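Local coordinates for Lin1909 protein (Listeria innocua, PDB 3FIJ) that probably hydrolyses gamma-glutamyl amide bonds, as gamma-glutamyl-gamma-aminobutyrate hydrolases do, and binds a manganese ion, at residues 66-71 against 91-96; 78-83 against 181-186; 221-224 against 229-232. One frame throughout, in Å; residues are numbered along the deposited sequence.

Contact 1: 66-71 against 91-96; sequences LLTGGQ and PPRDSY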
# COMPACT_ATOMS: atom_id res chain seq x y z
N LEU A 66 16.37 9.71 -31.41
CA LEU A 66 16.79 9.61 -30.02
C LEU A 66 16.24 8.32 -29.38
O LEU A 66 15.02 8.17 -29.21
CB LEU A 66 16.30 10.83 -29.23
CG LEU A 66 16.58 10.83 -27.71
CD1 LEU A 66 18.08 10.78 -27.44
CD2 LEU A 66 15.98 12.09 -27.08
N LEU A 67 17.13 7.38 -29.05
CA LEU A 67 16.72 6.12 -28.43
C LEU A 67 16.78 6.26 -26.91
O LEU A 67 17.81 6.64 -26.35
CB LEU A 67 17.62 4.98 -28.90
CG LEU A 67 17.37 4.54 -30.35
CD1 LEU A 67 18.47 3.60 -30.83
CD2 LEU A 67 16.01 3.85 -30.42
N THR A 68 15.66 5.94 -26.26
CA THR A 68 15.55 6.07 -24.82
C THR A 68 15.79 4.81 -24.01
O THR A 68 15.97 3.72 -24.55
CB THR A 68 14.15 6.60 -24.44
OG1 THR A 68 13.16 5.64 -24.81
CG2 THR A 68 13.86 7.92 -25.15
N GLY A 69 15.77 4.99 -22.69
CA GLY A 69 15.97 3.90 -21.77
C GLY A 69 14.76 2.99 -21.78
O GLY A 69 13.83 3.17 -22.56
N GLY A 70 14.78 1.99 -20.90
CA GLY A 70 13.68 1.07 -20.84
C GLY A 70 14.14 -0.30 -20.37
O GLY A 70 15.14 -0.43 -19.66
N GLN A 71 13.42 -1.32 -20.80
CA GLN A 71 13.73 -2.69 -20.42
C GLN A 71 14.92 -3.31 -21.13
O GLN A 71 15.42 -2.79 -22.13
CB GLN A 71 12.50 -3.56 -20.68
CG GLN A 71 11.31 -3.20 -19.83
CD GLN A 71 10.06 -3.90 -20.27
OE1 GLN A 71 9.10 -4.01 -19.51
NE2 GLN A 71 10.05 -4.37 -21.52
N PRO A 91 10.08 -7.98 -26.92
CA PRO A 91 10.50 -8.19 -28.32
C PRO A 91 10.05 -7.17 -29.37
O PRO A 91 10.85 -6.72 -30.18
CB PRO A 91 9.99 -9.59 -28.62
CG PRO A 91 10.15 -10.28 -27.29
CD PRO A 91 9.61 -9.25 -26.33
N PRO A 92 8.76 -6.80 -29.37
CA PRO A 92 8.27 -5.82 -30.35
C PRO A 92 8.98 -4.46 -30.34
O PRO A 92 9.18 -3.86 -31.40
CB PRO A 92 6.79 -5.73 -30.03
CG PRO A 92 6.46 -7.12 -29.56
CD PRO A 92 7.63 -7.40 -28.63
N ARG A 93 9.37 -3.98 -29.17
CA ARG A 93 10.07 -2.70 -29.12
C ARG A 93 11.44 -2.85 -29.75
O ARG A 93 11.84 -2.06 -30.60
CB ARG A 93 10.24 -2.19 -27.69
CG ARG A 93 10.43 -0.66 -27.63
CD ARG A 93 11.77 -0.18 -27.06
NE ARG A 93 11.61 0.32 -25.70
CZ ARG A 93 12.11 1.47 -25.23
NH1 ARG A 93 12.83 2.28 -26.00
NH2 ARG A 93 11.86 1.82 -23.97
N ASP A 94 12.15 -3.89 -29.33
CA ASP A 94 13.49 -4.17 -29.82
C ASP A 94 13.52 -4.30 -31.33
O ASP A 94 14.38 -3.72 -31.99
CB ASP A 94 14.02 -5.44 -29.16
CG ASP A 94 14.17 -5.28 -27.66
OD1 ASP A 94 14.73 -4.25 -27.23
OD2 ASP A 94 13.73 -6.18 -26.91
N SER A 95 12.57 -5.06 -31.88
CA SER A 95 12.50 -5.25 -33.32
C SER A 95 12.27 -3.93 -34.04
O SER A 95 12.95 -3.62 -35.03
CB SER A 95 11.35 -6.20 -33.68
OG SER A 95 11.59 -7.49 -33.14
N TYR A 96 11.31 -3.16 -33.55
CA TYR A 96 10.99 -1.87 -34.15
C TYR A 96 12.18 -0.92 -34.09
O TYR A 96 12.53 -0.31 -35.09
CB TYR A 96 9.78 -1.23 -33.45
CG TYR A 96 9.31 0.03 -34.14
CD1 TYR A 96 8.96 0.01 -35.50
CD2 TYR A 96 9.23 1.24 -33.45
CE1 TYR A 96 8.54 1.17 -36.15
CE2 TYR A 96 8.81 2.42 -34.09
CZ TYR A 96 8.47 2.38 -35.44
OH TYR A 96 8.05 3.52 -36.08
O HOH W 1 11.27 -1.02 -22.70
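R93 reaches out of the first turn of helix 91-106 and brings the edge of its guanidinium group to the loop T68-G69-G70, so that an arginine end, rather than a packed hydrophobic face, joins helix to loop. CG stands anti to the backbone N (chi1 -157°), which starts the chain toward the loop; bends at chi2 and chi3, both away from the usual staggered values, then turn the flat group to the backbone. There NH2 gives a hydrogen bond to O of G69 at 2.8 Å. It is short but not straight (135° at the hydrogen), with the oxygen at the edge of the guanidinium yet tilted from its plane. The T68 side chain crosses that of R93 at about a right angle, OG1 standing 3.6 Å from NH1. Each has its stronger partner beyond this pair: T68 OG1 bonds to the carbonyl of T10, and R93 NH1 forms a salt bridge with E97. G70 closes in on the same nitrogen, its CA 3.7 Å from R93 NH2. One water extends the link, accepting from R93 NH2 at 3.2 Å and from Q71 N at 2.9 Å. The loop probably helps shape the active site, since G69 touches the presumed Cys-His-Glu triad C115, H218 and E220 of this glutamine amidotransferase-like fold. Nearby, R116 pairs with D94 and bonds to the Q71 carbonyl, a second tie between helix and loop. Strand 64-67 leads into the loop from between the parallel strands 6-10 and 111-114, while L67 packs on E97 and V101 of helix 91-106.

Contact 2: 78-83 against 181-186; sequences YLEEPS and FIKKLA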
# COMPACT_ATOMS: atom_id res chain seq x y z
N TYR A 78 20.48 -11.51 -29.49
CA TYR A 78 21.92 -11.67 -29.61
C TYR A 78 22.36 -13.13 -29.38
O TYR A 78 23.44 -13.42 -28.87
CB TYR A 78 22.70 -10.66 -28.73
CG TYR A 78 22.29 -10.52 -27.27
CD1 TYR A 78 22.99 -11.19 -26.28
CD2 TYR A 78 21.22 -9.71 -26.90
CE1 TYR A 78 22.65 -11.05 -24.94
CE2 TYR A 78 20.86 -9.57 -25.55
CZ TYR A 78 21.58 -10.25 -24.58
OH TYR A 78 21.25 -10.14 -23.24
N LEU A 79 21.48 -14.03 -29.79
CA LEU A 79 21.72 -15.47 -29.74
C LEU A 79 21.96 -16.10 -28.37
O LEU A 79 22.83 -16.96 -28.22
CB LEU A 79 22.89 -15.81 -30.67
CG LEU A 79 22.75 -15.18 -32.05
CD1 LEU A 79 24.00 -15.47 -32.87
CD2 LEU A 79 21.51 -15.71 -32.74
N GLU A 80 21.18 -15.69 -27.38
CA GLU A 80 21.32 -16.24 -26.04
C GLU A 80 19.93 -16.50 -25.48
O GLU A 80 18.99 -15.76 -25.79
CB GLU A 80 22.05 -15.24 -25.11
CG GLU A 80 23.55 -15.13 -25.32
CD GLU A 80 24.27 -14.20 -24.32
OE1 GLU A 80 23.91 -14.19 -23.12
OE2 GLU A 80 25.21 -13.49 -24.73
N GLU A 81 19.78 -17.55 -24.69
CA GLU A 81 18.49 -17.81 -24.08
C GLU A 81 18.51 -17.01 -22.76
O GLU A 81 19.58 -16.64 -22.28
CB GLU A 81 18.29 -19.31 -23.84
CG GLU A 81 17.82 -20.09 -25.10
CD GLU A 81 16.39 -19.75 -25.54
OE1 GLU A 81 16.20 -19.28 -26.69
OE2 GLU A 81 15.44 -19.97 -24.76
N PRO A 82 17.34 -16.72 -22.18
CA PRO A 82 17.27 -15.95 -20.93
C PRO A 82 17.81 -16.57 -19.65
O PRO A 82 17.35 -17.63 -19.21
CB PRO A 82 15.79 -15.61 -20.82
CG PRO A 82 15.13 -16.81 -21.47
CD PRO A 82 15.98 -16.99 -22.70
N SER A 83 18.78 -15.88 -19.05
CA SER A 83 19.40 -16.28 -17.78
C SER A 83 18.41 -16.02 -16.65
O SER A 83 17.50 -15.20 -16.80
CB SER A 83 20.64 -15.43 -17.48
OG SER A 83 21.65 -15.63 -18.44
N PHE A 181 25.23 -4.79 -19.44
CA PHE A 181 26.35 -4.09 -20.07
C PHE A 181 26.70 -4.65 -21.44
O PHE A 181 26.36 -5.79 -21.77
CB PHE A 181 27.63 -4.21 -19.25
CG PHE A 181 27.47 -3.88 -17.80
CD1 PHE A 181 26.90 -4.80 -16.93
CD2 PHE A 181 27.93 -2.67 -17.31
CE1 PHE A 181 26.79 -4.51 -15.58
CE2 PHE A 181 27.82 -2.36 -15.96
CZ PHE A 181 27.25 -3.29 -15.08
N ILE A 182 27.39 -3.85 -22.24
CA ILE A 182 27.85 -4.32 -23.53
C ILE A 182 28.93 -5.35 -23.21
O ILE A 182 29.84 -5.09 -22.41
CB ILE A 182 28.49 -3.19 -24.37
CG1 ILE A 182 27.41 -2.22 -24.86
CG2 ILE A 182 29.29 -3.79 -25.53
CD1 ILE A 182 27.90 -1.21 -25.91
N LYS A 183 28.83 -6.53 -23.82
CA LYS A 183 29.83 -7.57 -23.60
C LYS A 183 30.74 -7.46 -24.81
O LYS A 183 31.82 -6.88 -24.75
CB LYS A 183 29.17 -8.96 -23.54
CG LYS A 183 30.10 -10.09 -23.10
CD LYS A 183 29.34 -11.34 -22.62
CE LYS A 183 28.58 -12.02 -23.77
NZ LYS A 183 27.53 -12.98 -23.30
N LYS A 184 30.28 -8.01 -25.93
CA LYS A 184 31.03 -7.94 -27.17
C LYS A 184 30.53 -6.73 -27.95
O LYS A 184 29.35 -6.64 -28.30
CB LYS A 184 30.84 -9.23 -27.98
CG LYS A 184 31.67 -9.29 -29.26
CD LYS A 184 33.16 -9.13 -28.96
CE LYS A 184 34.00 -9.21 -30.23
NZ LYS A 184 35.45 -8.96 -29.94
N LEU A 185 31.42 -5.78 -28.21
CA LEU A 185 31.08 -4.58 -28.95
C LEU A 185 30.93 -4.84 -30.44
O LEU A 185 31.83 -5.39 -31.08
CB LEU A 185 32.16 -3.52 -28.73
CG LEU A 185 31.94 -2.17 -29.41
CD1 LEU A 185 30.85 -1.40 -28.66
CD2 LEU A 185 33.24 -1.38 -29.42
N ALA A 186 29.80 -4.45 -31.01
CA ALA A 186 29.56 -4.64 -32.44
C ALA A 186 30.66 -3.93 -33.25
O ALA A 186 31.20 -2.91 -32.82
CB ALA A 186 28.19 -4.08 -32.83
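E80 and K183 make this whole contact by themselves: one salt bridge spans two loops separated by almost a hundred residues, with no other pair of residues meeting across the gap. K183 stands at a classic beta bulge, where it and K184 both face T128, just after the short strand 181-182 that pairs antiparallel with 129-130. The two side chains come from opposite directions. K183 leaves the backbone with CG anti to N (chi1 -171°) and bends once at chi3, which brings the ammonium round to the carboxylate; E80 answers with a chain extended beyond CG. NZ meets OE2 on its syn side, 30° out of the carboxylate plane, and the bridge lies at the protein surface. The other oxygen, OE1, takes a hydrogen bond from Q131 NE2, so the two partners together fix the rotation of the carboxylate. Q131 also serves the backbone of 78-83, donating to the E81 carbonyl and accepting from S83 N, while E81 itself bonds through OE2 to the backbone N of T155 in a neighbouring subunit. Two residues before K183, F181 meets the rings of H143 and H178, both manganese ligands, edge to face. E80 OE2 receives K183 NZ at 2.8 Å while lying at the edge of the Y78 ring, in its plane, 3.5 Å from Y78 CE1.

Contact 3: 221-224 against 229-232; sequences LMFQ and SEQL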
# COMPACT_ATOMS: atom_id res chain seq x y z
N LEU A 221 18.22 13.18 -17.18
CA LEU A 221 17.90 13.42 -15.79
C LEU A 221 18.88 14.40 -15.15
O LEU A 221 18.66 14.84 -14.03
CB LEU A 221 17.91 12.10 -15.01
CG LEU A 221 16.99 11.01 -15.55
CD1 LEU A 221 17.06 9.81 -14.61
CD2 LEU A 221 15.55 11.53 -15.65
N MSE A 222 19.93 14.75 -15.88
CA MSE A 222 20.96 15.68 -15.38
C MSE A 222 21.00 17.02 -16.11
O MSE A 222 21.47 18.01 -15.55
CB MSE A 222 22.36 15.05 -15.51
CG MSE A 222 22.52 13.61 -15.04
SE MSE A 222 24.35 12.95 -15.43
CE MSE A 222 24.31 13.06 -17.35
N PHE A 223 20.53 17.07 -17.35
CA PHE A 223 20.62 18.30 -18.13
C PHE A 223 20.00 19.53 -17.49
O PHE A 223 20.48 20.64 -17.71
CB PHE A 223 20.04 18.09 -19.53
CG PHE A 223 18.58 18.42 -19.65
CD1 PHE A 223 18.17 19.73 -19.89
CD2 PHE A 223 17.62 17.43 -19.52
CE1 PHE A 223 16.82 20.04 -19.99
CE2 PHE A 223 16.26 17.73 -19.62
CZ PHE A 223 15.86 19.05 -19.86
N GLN A 224 18.95 19.36 -16.70
CA GLN A 224 18.33 20.49 -16.05
C GLN A 224 19.31 21.15 -15.05
O GLN A 224 19.22 22.35 -14.77
CB GLN A 224 17.05 20.04 -15.32
CG GLN A 224 16.14 19.15 -16.16
CD GLN A 224 16.46 17.64 -16.06
OE1 GLN A 224 17.62 17.22 -16.11
NE2 GLN A 224 15.41 16.83 -15.94
N SER A 229 25.60 18.05 -19.81
CA SER A 229 24.63 17.06 -20.23
C SER A 229 23.75 17.65 -21.33
O SER A 229 23.47 17.00 -22.35
CB SER A 229 23.77 16.64 -19.05
OG SER A 229 24.52 15.85 -18.15
N GLU A 230 23.32 18.89 -21.13
CA GLU A 230 22.48 19.54 -22.13
C GLU A 230 23.18 19.60 -23.49
O GLU A 230 22.54 19.47 -24.53
CB GLU A 230 22.11 20.95 -21.68
CG GLU A 230 21.16 21.63 -22.64
CD GLU A 230 20.79 23.03 -22.23
OE1 GLU A 230 20.50 23.25 -21.04
OE2 GLU A 230 20.77 23.92 -23.11
N GLN A 231 24.50 19.79 -23.48
CA GLN A 231 25.27 19.85 -24.72
C GLN A 231 25.09 18.58 -25.55
O GLN A 231 25.10 18.62 -26.79
CB GLN A 231 26.75 20.03 -24.42
CG GLN A 231 27.15 21.42 -23.95
CD GLN A 231 28.65 21.54 -23.83
OE1 GLN A 231 29.39 21.30 -24.79
NE2 GLN A 231 29.11 21.92 -22.64
N LEU A 232 24.93 17.44 -24.88
CA LEU A 232 24.75 16.19 -25.60
C LEU A 232 23.52 16.28 -26.48
O LEU A 232 23.57 15.96 -27.67
CB LEU A 232 24.62 15.03 -24.61
CG LEU A 232 25.95 14.40 -24.16
CD1 LEU A 232 26.94 15.50 -23.77
CD2 LEU A 232 25.71 13.45 -23.01
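F223 and selenomethionine M222 pack against S229 and E230 where the chain of this class I glutamine amidotransferase-like alpha/beta fold turns from the connection after strand 212-215 into helix 227-241. The close side is that of S229, whose side chain points at the loop. Its CB lies 3.7 Å from F223 CA, and the M222 chain wraps past its hydroxyl: M222 CB is 3.5 Å from S229 OG and the selenium, SE, is 4.0 Å from it. A bend at chi3 (-63°) curls the M222 methyl back toward that oxygen; the modelled separation of CE and OG is too short for comfort, so the exact place of the methyl is doubtful. The hydroxyl is buried, and D226 OD1, just before the helix, satisfies it with a hydrogen bond. The backbones run close as well, F223 CA and E230 CA being 4.6 Å apart. No hydrogen bond crosses between the segments; they meet by van der Waals packing. Toward E230 the packing is looser and partly open to solvent. F223 CB still touches E230 N at 3.7 Å, but its ring swings away to A36 of helix 31-40. E230, extended beyond CG, sends its carboxylate to a salt bridge with K39 of that same helix. The same OE1 that meets K39 NZ stands at the edge of the F223 ring, near its plane, 4.4 Å from F223 CD1.

Overall arrangement
The three contacts show how loops around one central sheet are joined at separate places. Contacts 1 and 2 alternate along the chain; their centres are 16 Å apart and their nearest atoms about 8 Å. Contact 3 follows both in series, 21 Å from contact 1 and 29 Å from contact 2 between centres, and it lies across the chain's centre from contact 2. None touches another. The manganese site is a common reference: the metal is about 13 Å from G69 of contact 1 and about 10 Å from the M222 side chain of contact 3, while the K183 side chain of contact 2 is about 12 Å from that of its ligand H178. G69 of contact 1 touches the presumed catalytic triad, whereas F223 of contact 3 comes near without touching.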